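PDB 6BJA: acetyl-CoA acetyltransferase A from Ascaris suum, which probably catalyses the thiolytic cleavage or the Claisen condensation of acyl-CoA thioesters as a thiolase, and binds coenzyme A. Local coordinates for residues A286-E291 with A300-Q305; L164-T169 with I293-A298; R115-L120 with C263-G268; I55-V60 with V111-I116. All coordinates share one frame; numbering follows the deposited sequence.

Contact 1: residues A286-E291 with A300-Q305; sequences AEAGVE and ALAVKQ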
loop_
_atom_site.group_PDB
_atom_site.type_symbol
_atom_site.label_atom_id
_atom_site.label_comp_id
_atom_site.label_asym_id
_atom_site.label_seq_id
_atom_site.Cartn_x
_atom_site.Cartn_y
_atom_site.Cartn_z
ATOM N N ALA A 286 34.302 3.246 25.825
ATOM C CA ALA A 286 33.713 2.186 26.620
ATOM C C ALA A 286 32.302 1.934 26.143
ATOM O O ALA A 286 31.650 2.822 25.570
ATOM C CB ALA A 286 33.724 2.553 28.080
ATOM N N GLU A 287 31.819 0.719 26.400
ATOM C CA GLU A 287 30.487 0.322 26.006
ATOM C C GLU A 287 29.875 -0.440 27.167
ATOM O O GLU A 287 30.573 -1.196 27.834
ATOM C CB GLU A 287 30.525 -0.549 24.754
ATOM C CG GLU A 287 31.206 0.120 23.549
ATOM C CD GLU A 287 31.455 -0.835 22.386
ATOM O OE1 GLU A 287 32.202 -1.818 22.566
ATOM O OE2 GLU A 287 30.933 -0.586 21.284
ATOM N N ALA A 288 28.594 -0.214 27.406
ATOM C CA ALA A 288 27.872 -0.878 28.481
ATOM C C ALA A 288 26.539 -1.405 27.997
ATOM O O ALA A 288 25.998 -0.960 26.979
ATOM C CB ALA A 288 27.660 0.076 29.631
ATOM N N GLY A 289 26.011 -2.386 28.712
ATOM C CA GLY A 289 24.692 -2.878 28.403
ATOM C C GLY A 289 23.913 -3.288 29.639
ATOM O O GLY A 289 24.472 -3.850 30.584
ATOM N N VAL A 290 22.613 -3.028 29.586
ATOM C CA VAL A 290 21.680 -3.361 30.659
ATOM C C VAL A 290 20.385 -3.926 30.070
ATOM O O VAL A 290 20.269 -4.132 28.857
ATOM C CB VAL A 290 21.371 -2.112 31.515
ATOM C CG1 VAL A 290 22.641 -1.548 32.136
ATOM C CG2 VAL A 290 20.713 -1.071 30.668
ATOM N N GLU A 291 19.400 -4.204 30.915
ATOM C CA GLU A 291 18.079 -4.591 30.435
ATOM C C GLU A 291 17.527 -3.560 29.455
ATOM O O GLU A 291 17.664 -2.359 29.682
ATOM C CB GLU A 291 17.111 -4.736 31.614
ATOM C CG GLU A 291 17.433 -5.908 32.519
ATOM C CD GLU A 291 17.050 -7.245 31.917
ATOM O OE1 GLU A 291 16.173 -7.290 31.032
ATOM O OE2 GLU A 291 17.626 -8.257 32.342
ATOM N N ALA A 300 25.661 6.172 32.151
ATOM C CA ALA A 300 26.502 6.386 33.310
ATOM C C ALA A 300 27.343 5.144 33.578
ATOM O O ALA A 300 28.471 5.256 34.053
ATOM C CB ALA A 300 25.663 6.733 34.543
ATOM N N LEU A 301 26.811 3.967 33.252
ATOM C CA LEU A 301 27.569 2.731 33.420
ATOM C C LEU A 301 28.766 2.699 32.476
ATOM O O LEU A 301 29.876 2.344 32.870
ATOM C CB LEU A 301 26.669 1.514 33.195
ATOM C CG LEU A 301 27.220 0.181 33.674
ATOM C CD1 LEU A 301 27.457 0.197 35.190
ATOM C CD2 LEU A 301 26.230 -0.921 33.293
ATOM N N ALA A 302 28.555 3.129 31.238
ATOM C CA ALA A 302 29.650 3.175 30.287
ATOM C C ALA A 302 30.713 4.167 30.744
ATOM O O ALA A 302 31.908 3.908 30.625
ATOM C CB ALA A 302 29.133 3.536 28.909
ATOM N N VAL A 303 30.276 5.310 31.267
ATOM C CA VAL A 303 31.211 6.339 31.721
ATOM C C VAL A 303 32.016 5.867 32.942
ATOM O O VAL A 303 33.209 6.134 33.029
ATOM C CB VAL A 303 30.466 7.644 32.044
ATOM C CG1 VAL A 303 31.357 8.621 32.837
ATOM C CG2 VAL A 303 29.966 8.268 30.766
ATOM N N LYS A 304 31.381 5.149 33.863
ATOM C CA LYS A 304 32.114 4.636 35.023
ATOM C C LYS A 304 33.274 3.751 34.558
ATOM O O LYS A 304 34.395 3.881 35.042
ATOM C CB LYS A 304 31.172 3.876 35.963
ATOM C CG LYS A 304 30.274 4.809 36.729
ATOM C CD LYS A 304 29.253 4.067 37.581
ATOM C CE LYS A 304 28.275 5.041 38.176
ATOM N NZ LYS A 304 29.003 6.102 38.928
ATOM N N GLN A 305 33.012 2.913 33.559
ATOM C CA GLN A 305 34.030 2.048 32.973
ATOM C C GLN A 305 35.102 2.878 32.278
ATOM O O GLN A 305 36.291 2.670 32.470
ATOM C CB GLN A 305 33.389 1.075 31.988
ATOM C CG GLN A 305 34.356 0.118 31.308
ATOM C CD GLN A 305 35.177 -0.690 32.293
ATOM O OE1 GLN A 305 34.648 -1.232 33.266
ATOM N NE2 GLN A 305 36.480 -0.767 32.050
#

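Contact 2: residues L164-T169 with I293-A298; sequences LCAEKT and IDFTVA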
loop_
_atom_site.group_PDB
_atom_site.type_symbol
_atom_site.label_atom_id
_atom_site.label_comp_id
_atom_site.label_asym_id
_atom_site.label_seq_id
_atom_site.Cartn_x
_atom_site.Cartn_y
_atom_site.Cartn_z
ATOM N N LEU A 164 8.026 4.879 26.805
ATOM C CA LEU A 164 7.377 4.157 27.890
ATOM C C LEU A 164 8.413 3.493 28.772
ATOM O O LEU A 164 8.294 3.503 29.987
ATOM C CB LEU A 164 6.401 3.107 27.355
ATOM C CG LEU A 164 5.619 2.347 28.429
ATOM C CD1 LEU A 164 4.883 3.291 29.391
ATOM C CD2 LEU A 164 4.637 1.413 27.763
ATOM N N CYS A 165 9.424 2.888 28.162
ATOM C CA CYS A 165 10.541 2.331 28.906
ATOM C C CYS A 165 11.192 3.380 29.806
ATOM O O CYS A 165 11.531 3.121 30.951
ATOM C CB CYS A 165 11.589 1.766 27.953
ATOM S SG CYS A 165 11.014 0.320 26.973
ATOM N N ALA A 166 11.385 4.568 29.274
ATOM C CA ALA A 166 12.095 5.597 30.022
ATOM C C ALA A 166 11.323 6.035 31.275
ATOM O O ALA A 166 11.921 6.557 32.222
ATOM C CB ALA A 166 12.387 6.778 29.117
ATOM N N GLU A 167 10.005 5.862 31.264
ATOM C CA GLU A 167 9.199 6.150 32.451
ATOM C C GLU A 167 9.640 5.307 33.636
ATOM O O GLU A 167 9.512 5.736 34.789
ATOM C CB GLU A 167 7.709 5.920 32.200
ATOM C CG GLU A 167 7.018 6.908 31.278
ATOM C CD GLU A 167 6.700 8.259 31.929
ATOM O OE1 GLU A 167 7.163 8.518 33.069
ATOM O OE2 GLU A 167 5.989 9.040 31.275
ATOM N N LYS A 168 10.161 4.105 33.393
ATOM C CA LYS A 168 10.670 3.300 34.497
ATOM C C LYS A 168 11.828 4.018 35.203
ATOM O O LYS A 168 11.915 4.045 36.445
ATOM C CB LYS A 168 11.115 1.904 34.011
ATOM C CG LYS A 168 11.743 1.065 35.131
ATOM C CD LYS A 168 12.094 -0.325 34.688
ATOM C CE LYS A 168 12.637 -1.150 35.856
ATOM N NZ LYS A 168 13.870 -0.587 36.471
ATOM N N THR A 169 12.692 4.647 34.420
ATOM C CA THR A 169 13.869 5.317 34.952
ATOM C C THR A 169 13.407 6.567 35.700
ATOM O O THR A 169 13.952 6.906 36.746
ATOM C CB THR A 169 14.866 5.645 33.830
ATOM O OG1 THR A 169 15.230 4.403 33.186
ATOM C CG2 THR A 169 16.111 6.350 34.387
ATOM N N ILE A 293 14.618 -2.290 29.046
ATOM C CA ILE A 293 13.740 -1.289 29.634
ATOM C C ILE A 293 14.552 -0.206 30.347
ATOM O O ILE A 293 14.089 0.928 30.479
ATOM C CB ILE A 293 12.725 -1.951 30.601
ATOM C CG1 ILE A 293 11.595 -0.963 30.917
ATOM C CG2 ILE A 293 13.407 -2.451 31.849
ATOM C CD1 ILE A 293 10.366 -1.630 31.527
ATOM N N ASP A 294 15.749 -0.561 30.807
ATOM C CA ASP A 294 16.599 0.344 31.595
ATOM C C ASP A 294 17.642 1.087 30.754
ATOM O O ASP A 294 18.640 1.570 31.283
ATOM C CB ASP A 294 17.334 -0.454 32.685
ATOM C CG ASP A 294 16.399 -0.980 33.771
ATOM O OD1 ASP A 294 15.522 -0.210 34.217
ATOM O OD2 ASP A 294 16.541 -2.175 34.178
ATOM N N PHE A 295 17.442 1.128 29.444
ATOM C CA PHE A 295 18.441 1.716 28.536
ATOM C C PHE A 295 18.890 3.121 28.955
ATOM O O PHE A 295 20.038 3.481 28.750
ATOM C CB PHE A 295 17.913 1.747 27.094
ATOM C CG PHE A 295 16.907 2.815 26.823
ATOM C CD1 PHE A 295 15.631 2.735 27.346
ATOM C CD2 PHE A 295 17.231 3.893 26.021
ATOM C CE1 PHE A 295 14.699 3.722 27.107
ATOM C CE2 PHE A 295 16.307 4.868 25.766
ATOM C CZ PHE A 295 15.041 4.800 26.311
ATOM N N THR A 296 18.002 3.873 29.593
ATOM C CA THR A 296 18.298 5.236 29.975
ATOM C C THR A 296 19.463 5.332 30.974
ATOM O O THR A 296 20.113 6.363 31.021
ATOM C CB THR A 296 17.031 5.907 30.573
ATOM O OG1 THR A 296 15.975 5.921 29.599
ATOM C CG2 THR A 296 17.294 7.351 30.976
ATOM N N VAL A 297 19.720 4.297 31.787
ATOM C CA VAL A 297 20.823 4.372 32.751
ATOM C C VAL A 297 22.127 3.732 32.273
ATOM O O VAL A 297 23.141 3.784 32.974
ATOM C CB VAL A 297 20.433 3.744 34.118
ATOM C CG1 VAL A 297 19.160 4.413 34.636
ATOM C CG2 VAL A 297 20.292 2.242 34.026
ATOM N N ALA A 298 22.137 3.181 31.060
ATOM C CA ALA A 298 23.379 2.624 30.521
ATOM C C ALA A 298 24.516 3.651 30.321
ATOM O O ALA A 298 25.693 3.314 30.473
ATOM C CB ALA A 298 23.097 1.907 29.190
HETATM O O HOH W 1 15.124 3.471 30.621
HETATM O O HOH W 2 15.918 2.466 34.797
#

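Contact 3: residues R115-L120 with C263-G268; sequences RIVVAL and CVLASG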
loop_
_atom_site.group_PDB
_atom_site.type_symbol
_atom_site.label_atom_id
_atom_site.label_comp_id
_atom_site.label_asym_id
_atom_site.label_seq_id
_atom_site.Cartn_x
_atom_site.Cartn_y
_atom_site.Cartn_z
ATOM N N ARG A 115 45.179 3.860 8.548
ATOM C CA ARG A 115 45.825 5.098 8.968
ATOM C C ARG A 115 44.847 6.264 8.994
ATOM O O ARG A 115 44.998 7.172 9.796
ATOM C CB ARG A 115 46.978 5.447 8.028
ATOM C CG ARG A 115 48.238 4.607 8.222
ATOM C CD ARG A 115 49.118 4.657 6.966
ATOM N NE ARG A 115 49.751 5.955 6.718
ATOM C CZ ARG A 115 50.932 6.323 7.208
ATOM N NH1 ARG A 115 51.427 7.514 6.926
ATOM N NH2 ARG A 115 51.619 5.509 7.998
ATOM N N ILE A 116 43.889 6.252 8.071
ATOM C CA ILE A 116 42.986 7.386 7.855
ATOM C C ILE A 116 41.594 6.873 7.519
ATOM O O ILE A 116 41.427 6.125 6.577
ATOM C CB ILE A 116 43.459 8.291 6.703
ATOM C CG1 ILE A 116 44.880 8.797 6.965
ATOM C CG2 ILE A 116 42.498 9.466 6.535
ATOM C CD1 ILE A 116 45.537 9.400 5.731
ATOM N N VAL A 117 40.581 7.271 8.288
ATOM C CA VAL A 117 39.227 6.871 7.954
ATOM C C VAL A 117 38.261 8.021 8.173
ATOM O O VAL A 117 38.585 8.984 8.881
ATOM C CB VAL A 117 38.740 5.667 8.788
ATOM C CG1 VAL A 117 39.726 4.480 8.711
ATOM C CG2 VAL A 117 38.529 6.053 10.187
ATOM N N VAL A 118 37.091 7.926 7.551
ATOM C CA VAL A 118 36.011 8.846 7.867
ATOM C C VAL A 118 34.876 8.058 8.527
ATOM O O VAL A 118 34.465 6.994 8.041
ATOM C CB VAL A 118 35.524 9.631 6.615
ATOM C CG1 VAL A 118 34.854 8.749 5.559
ATOM C CG2 VAL A 118 34.595 10.781 7.074
ATOM N N ALA A 119 34.432 8.557 9.682
ATOM C CA ALA A 119 33.356 7.951 10.447
ATOM C C ALA A 119 32.234 8.973 10.552
ATOM O O ALA A 119 32.473 10.129 10.917
ATOM C CB ALA A 119 33.855 7.550 11.806
ATOM N N LEU A 120 31.013 8.567 10.241
ATOM C CA LEU A 120 29.900 9.490 10.234
ATOM C C LEU A 120 28.574 8.811 10.536
ATOM O O LEU A 120 28.479 7.587 10.627
ATOM C CB LEU A 120 29.830 10.191 8.869
ATOM C CG LEU A 120 29.548 9.306 7.665
ATOM C CD1 LEU A 120 28.477 9.906 6.801
ATOM C CD2 LEU A 120 30.824 9.040 6.892
ATOM N N CYS A 263 33.364 12.850 11.177
ATOM C CA CYS A 263 34.731 13.146 11.602
ATOM C C CYS A 263 35.723 12.392 10.748
ATOM O O CYS A 263 35.497 11.226 10.415
ATOM C CB CYS A 263 34.992 12.734 13.040
ATOM S SG CYS A 263 33.965 13.472 14.296
ATOM N N VAL A 264 36.839 13.034 10.410
ATOM C CA VAL A 264 37.969 12.303 9.836
ATOM C C VAL A 264 38.919 11.947 10.971
ATOM O O VAL A 264 39.293 12.808 11.759
ATOM C CB VAL A 264 38.689 13.128 8.754
ATOM C CG1 VAL A 264 40.002 12.486 8.334
ATOM C CG2 VAL A 264 37.797 13.281 7.569
ATOM N N LEU A 265 39.317 10.673 11.029
ATOM C CA LEU A 265 40.243 10.188 12.036
ATOM C C LEU A 265 41.556 9.820 11.357
ATOM O O LEU A 265 41.554 9.315 10.236
ATOM C CB LEU A 265 39.671 8.964 12.764
ATOM C CG LEU A 265 38.247 9.100 13.302
ATOM C CD1 LEU A 265 37.749 7.776 13.859
ATOM C CD2 LEU A 265 38.162 10.150 14.368
ATOM N N ALA A 266 42.668 10.082 12.030
ATOM C CA ALA A 266 43.973 9.702 11.490
ATOM C C ALA A 266 44.935 9.252 12.597
ATOM O O ALA A 266 44.834 9.679 13.750
ATOM C CB ALA A 266 44.580 10.866 10.693
ATOM N N SER A 267 45.878 8.379 12.226
ATOM C CA SER A 267 46.853 7.881 13.178
ATOM C C SER A 267 47.903 8.936 13.514
ATOM O O SER A 267 48.094 9.898 12.770
ATOM C CB SER A 267 47.541 6.629 12.620
ATOM O OG SER A 267 48.460 6.992 11.608
ATOM N N GLY A 268 48.588 8.746 14.638
ATOM C CA GLY A 268 49.701 9.598 15.007
ATOM C C GLY A 268 50.766 9.644 13.923
ATOM O O GLY A 268 51.369 10.699 13.695
#

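Contact 4: residues I55-V60 with V111-I116; sequences IEETIV and VGYRRI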
loop_
_atom_site.group_PDB
_atom_site.type_symbol
_atom_site.label_atom_id
_atom_site.label_comp_id
_atom_site.label_asym_id
_atom_site.label_seq_id
_atom_site.Cartn_x
_atom_site.Cartn_y
_atom_site.Cartn_z
ATOM N N ILE A 55 41.560 8.784 2.099
ATOM C CA ILE A 55 40.582 8.161 2.990
ATOM C C ILE A 55 40.487 6.671 2.684
ATOM O O ILE A 55 40.151 6.299 1.560
ATOM C CB ILE A 55 39.195 8.798 2.835
ATOM C CG1 ILE A 55 39.252 10.327 2.980
ATOM C CG2 ILE A 55 38.226 8.168 3.849
ATOM C CD1 ILE A 55 39.819 10.832 4.302
ATOM N N GLU A 56 40.770 5.829 3.681
ATOM C CA GLU A 56 40.916 4.380 3.462
ATOM C C GLU A 56 39.639 3.579 3.709
ATOM O O GLU A 56 39.458 2.480 3.160
ATOM C CB GLU A 56 42.035 3.822 4.349
ATOM C CG GLU A 56 43.404 4.376 3.958
ATOM C CD GLU A 56 44.500 4.170 4.997
ATOM O OE1 GLU A 56 44.235 3.670 6.096
ATOM O OE2 GLU A 56 45.661 4.522 4.701
ATOM N N GLU A 57 38.778 4.118 4.566
ATOM C CA GLU A 57 37.491 3.517 4.921
ATOM C C GLU A 57 36.448 4.573 5.187
ATOM O O GLU A 57 36.776 5.629 5.720
ATOM C CB GLU A 57 37.553 2.678 6.199
ATOM C CG GLU A 57 38.268 1.412 6.118
ATOM C CD GLU A 57 37.913 0.477 7.284
ATOM O OE1 GLU A 57 36.806 0.601 7.889
ATOM O OE2 GLU A 57 38.756 -0.384 7.587
ATOM N N THR A 58 35.197 4.241 4.877
ATOM C CA THR A 58 34.037 5.075 5.174
ATOM C C THR A 58 33.068 4.264 6.002
ATOM O O THR A 58 32.600 3.227 5.533
ATOM C CB THR A 58 33.385 5.531 3.899
ATOM O OG1 THR A 58 34.367 6.245 3.127
ATOM C CG2 THR A 58 32.194 6.444 4.167
ATOM N N ILE A 59 32.805 4.706 7.230
ATOM C CA ILE A 59 31.990 3.932 8.168
ATOM C C ILE A 59 30.805 4.800 8.550
ATOM O O ILE A 59 30.996 5.872 9.108
ATOM C CB ILE A 59 32.760 3.540 9.447
ATOM C CG1 ILE A 59 34.096 2.896 9.104
ATOM C CG2 ILE A 59 31.901 2.624 10.330
ATOM C CD1 ILE A 59 35.038 2.767 10.254
ATOM N N VAL A 60 29.595 4.331 8.266
ATOM C CA VAL A 60 28.399 5.155 8.398
ATOM C C VAL A 60 27.338 4.552 9.283
ATOM O O VAL A 60 26.841 3.458 9.015
ATOM C CB VAL A 60 27.735 5.416 7.039
ATOM C CG1 VAL A 60 26.543 6.368 7.220
ATOM C CG2 VAL A 60 28.734 5.990 6.045
ATOM N N VAL A 111 44.685 -0.868 15.747
ATOM C CA VAL A 111 45.183 -2.206 15.463
ATOM C C VAL A 111 46.196 -2.172 14.312
ATOM O O VAL A 111 46.806 -3.200 13.988
ATOM C CB VAL A 111 44.011 -3.164 15.146
ATOM C CG1 VAL A 111 43.517 -3.007 13.716
ATOM C CG2 VAL A 111 44.396 -4.612 15.425
ATOM N N GLY A 112 46.362 -1.002 13.697
ATOM C CA GLY A 112 47.358 -0.792 12.651
ATOM C C GLY A 112 46.894 -1.147 11.246
ATOM O O GLY A 112 47.677 -1.108 10.295
ATOM N N TYR A 113 45.621 -1.500 11.104
ATOM C CA TYR A 113 45.061 -1.871 9.810
ATOM C C TYR A 113 44.889 -0.661 8.913
ATOM O O TYR A 113 45.183 -0.714 7.715
ATOM C CB TYR A 113 43.725 -2.558 9.996
ATOM C CG TYR A 113 43.079 -3.066 8.742
ATOM C CD1 TYR A 113 43.790 -3.843 7.831
ATOM C CD2 TYR A 113 41.736 -2.844 8.492
ATOM C CE1 TYR A 113 43.188 -4.336 6.708
ATOM C CE2 TYR A 113 41.126 -3.335 7.374
ATOM C CZ TYR A 113 41.864 -4.082 6.474
ATOM O OH TYR A 113 41.262 -4.577 5.354
ATOM N N ARG A 114 44.400 0.423 9.510
ATOM C CA ARG A 114 44.178 1.686 8.789
ATOM C C ARG A 114 44.965 2.841 9.381
ATOM O O ARG A 114 45.329 2.830 10.564
ATOM C CB ARG A 114 42.699 2.077 8.814
ATOM C CG ARG A 114 41.760 1.081 8.237
ATOM C CD ARG A 114 42.099 0.715 6.817
ATOM N NE ARG A 114 41.034 -0.058 6.200
ATOM C CZ ARG A 114 41.097 -0.587 4.988
ATOM N NH1 ARG A 114 42.183 -0.405 4.239
ATOM N NH2 ARG A 114 40.079 -1.274 4.502
ATOM N N ARG A 115 45.179 3.860 8.548
ATOM C CA ARG A 115 45.825 5.098 8.968
ATOM C C ARG A 115 44.847 6.264 8.994
ATOM O O ARG A 115 44.998 7.172 9.796
ATOM C CB ARG A 115 46.978 5.447 8.028
ATOM C CG ARG A 115 48.238 4.607 8.222
ATOM C CD ARG A 115 49.118 4.657 6.966
ATOM N NE ARG A 115 49.751 5.955 6.718
ATOM C CZ ARG A 115 50.932 6.323 7.208
ATOM N NH1 ARG A 115 51.427 7.514 6.926
ATOM N NH2 ARG A 115 51.619 5.509 7.998
ATOM N N ILE A 116 43.889 6.252 8.071
ATOM C CA ILE A 116 42.986 7.386 7.855
ATOM C C ILE A 116 41.594 6.873 7.519
ATOM O O ILE A 116 41.427 6.125 6.577
ATOM C CB ILE A 116 43.459 8.291 6.703
ATOM C CG1 ILE A 116 44.880 8.797 6.965
ATOM C CG2 ILE A 116 42.498 9.466 6.535
ATOM C CD1 ILE A 116 45.537 9.400 5.731
#

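Contact 1: residues A286-E291 with A300-Q305
A288 and A302 meet methyl to methyl, the CB of A288 lying 3.8 Å from the CB of A302, where the end of strand 280-289 packs against helix 298-310. The two short axes approach to 6.8 Å and run at 139° to each other, a close spacing consistent with alanines at the crossing point. A288 presses its methyl onto the helix backbone as well, its CB 3.6 Å from the N of A302. Two residues earlier A286 points the same way, and its CB reaches the carbonyl O of A302 at 3.4 Å while Q305 closes over it with CB and CG. On the other flank L301 holds CG anti to its backbone N (chi1 -165°), which carries CD2 alongside V290; the two side chains run in opposite senses, with CD2 of L301 3.8 Å from CG1 of V290. E287, between the two alanines, turns away, and its OE1 is hydrogen-bonded to Y113 OH of the second subunit. The amide of Q305 likewise leaves the contact, its NE2 bonding Q309. With no hydrogen bond between strand and helix, cohesion rests on van der Waals packing, alanine methyls at the centre and larger aliphatic groups around them.

Contact 2: residues L164-T169 with I293-A298
K168 reaches across from helix 162-172 to I293 and D294 of the 3-10 turn, its CG anti to the backbone N (chi1 176°) and the chain extended until a bend at the last torsion. From CB, which points toward the turn, the chain runs to CG, 4.1 Å from OD1 of D294. Here it crosses I293 at about a right angle, CD lying 3.8 Å from CG2 of I293. CE passes along the same carboxylate, and NZ ends in a salt bridge to OD1 of D294 at 2.8 Å, approaching on the syn lone pair. D172 gives this ammonium a second carboxylate, which would probably favour its charged form.

Beside it T169 works through water. Its OG1 receives a hydrogen bond from one water, which also donates to the O of I293 and accepts from the N of T296; OG1 in turn donates to a second water, which donates to OD1 of D294. CG2 of T169 lies 3.6 Å from CG1 of V297. Deeper in, C165 places CB at the edge of the F295 ring, 3.8 Å from CE1, while OG1 of T296 lies over one face of that ring, offset toward its rim.

The side chain of F295 lies about 4 Å from that of C383, predicted to act as a proton acceptor, and about 6 Å from bound coenzyme A. The turn leads from strand 280-289 into helix 298-310, and helix 162-172 packs against it, with helix 327-337 touching A166 and T169.

Contact 3: residues R115-L120 with C263-G268
The carbonyl O of V117 receives the N-H of L265 at 2.8 Å, the shortest of five backbone bonds between the two segments, with the CA of V264 as a weaker C-H donor to the same oxygen. In return the N of V117 bonds the O of L265 at 3.0 Å, making this an antiparallel hydrogen-bonded pair of strands 116-124 and 257-267. A119 and C263 form the next, and the N of C263 meets the O of A119 almost straight, at 175°. The N of S267 closes the pairing on the O of R115.

I116 with A266 and V118 with V264 are the non-hydrogen-bonded pairs, their side chains sharing one face; CG2 of V118 comes to 4.1 Å from CG2 of V264. On the other face V117 crosses L265 obliquely. S267 is the N-cap of helix 268-274: chi1 of 74° sets OG where it bonds the N of V270. R115 leans past that serine toward the same helix, its guanidinium in salt bridges with E269 and E273. The polar backbone groups that face each other are thus paired in this buried, largely aliphatic contact, whose charged side chain, R115, lies at the end of the pairing.

Contact 4: residues I55-V60 with V111-I116
E56 turns its carboxylate back onto the incoming chain, where OE1 accepts the N-H of R115 at 2.6 Å, nearly straight but 20° out of the carboxylate plane. The same oxygen takes a weak bond from the N of I116 at 3.3 Å, so two successive amides grip one atom. The backbone N of E56 bonds the O of I116 at 3.0 Å, tying E56 by both backbone and side chain to the start of strand 116-124.

Next to it E57 and R114 cross at about a right angle. In their salt bridge NE of R114 lies 2.7 Å from OE2 of E57, on the anti lone pair and within the guanidinium plane. Y113 CE2 sits over one face of that guanidinium, toward its rim, and the O of E56 over the centre of the opposite one. I55 packs CD1 against CG2 of I116.

Farther out, Q87 of the neighbouring strand bonds NH2 of R114, and Y113 packs edge-to-face with Y285 of the second subunit. The two carboxylates differ in task: E56 receives main-chain amides where strand 116-124 begins, whereas E57 probably balances the charge of R114 close to the subunit interface.

How the contacts relate
Contacts 3 and 4 share R115 and I116 and adjoin on one mixed sheet, strand 116-124 pairing with 57-61 on one flank and 257-267 on the other. Contact 3 is buried and held by regular backbone bonds, whereas contacts 1, 2 and 4 are partly buried; contact 4 relies on carboxylates at the strand entrance. Contact 1 reaches the same sheet through strand 280-289 but joins it to a helix by packing without a hydrogen bond. It touches contact 2, where V290 packs on A298; there salt bridge and water accompany apolar packing near the coenzyme A site. Contacts 1 and 4 both reach the second subunit.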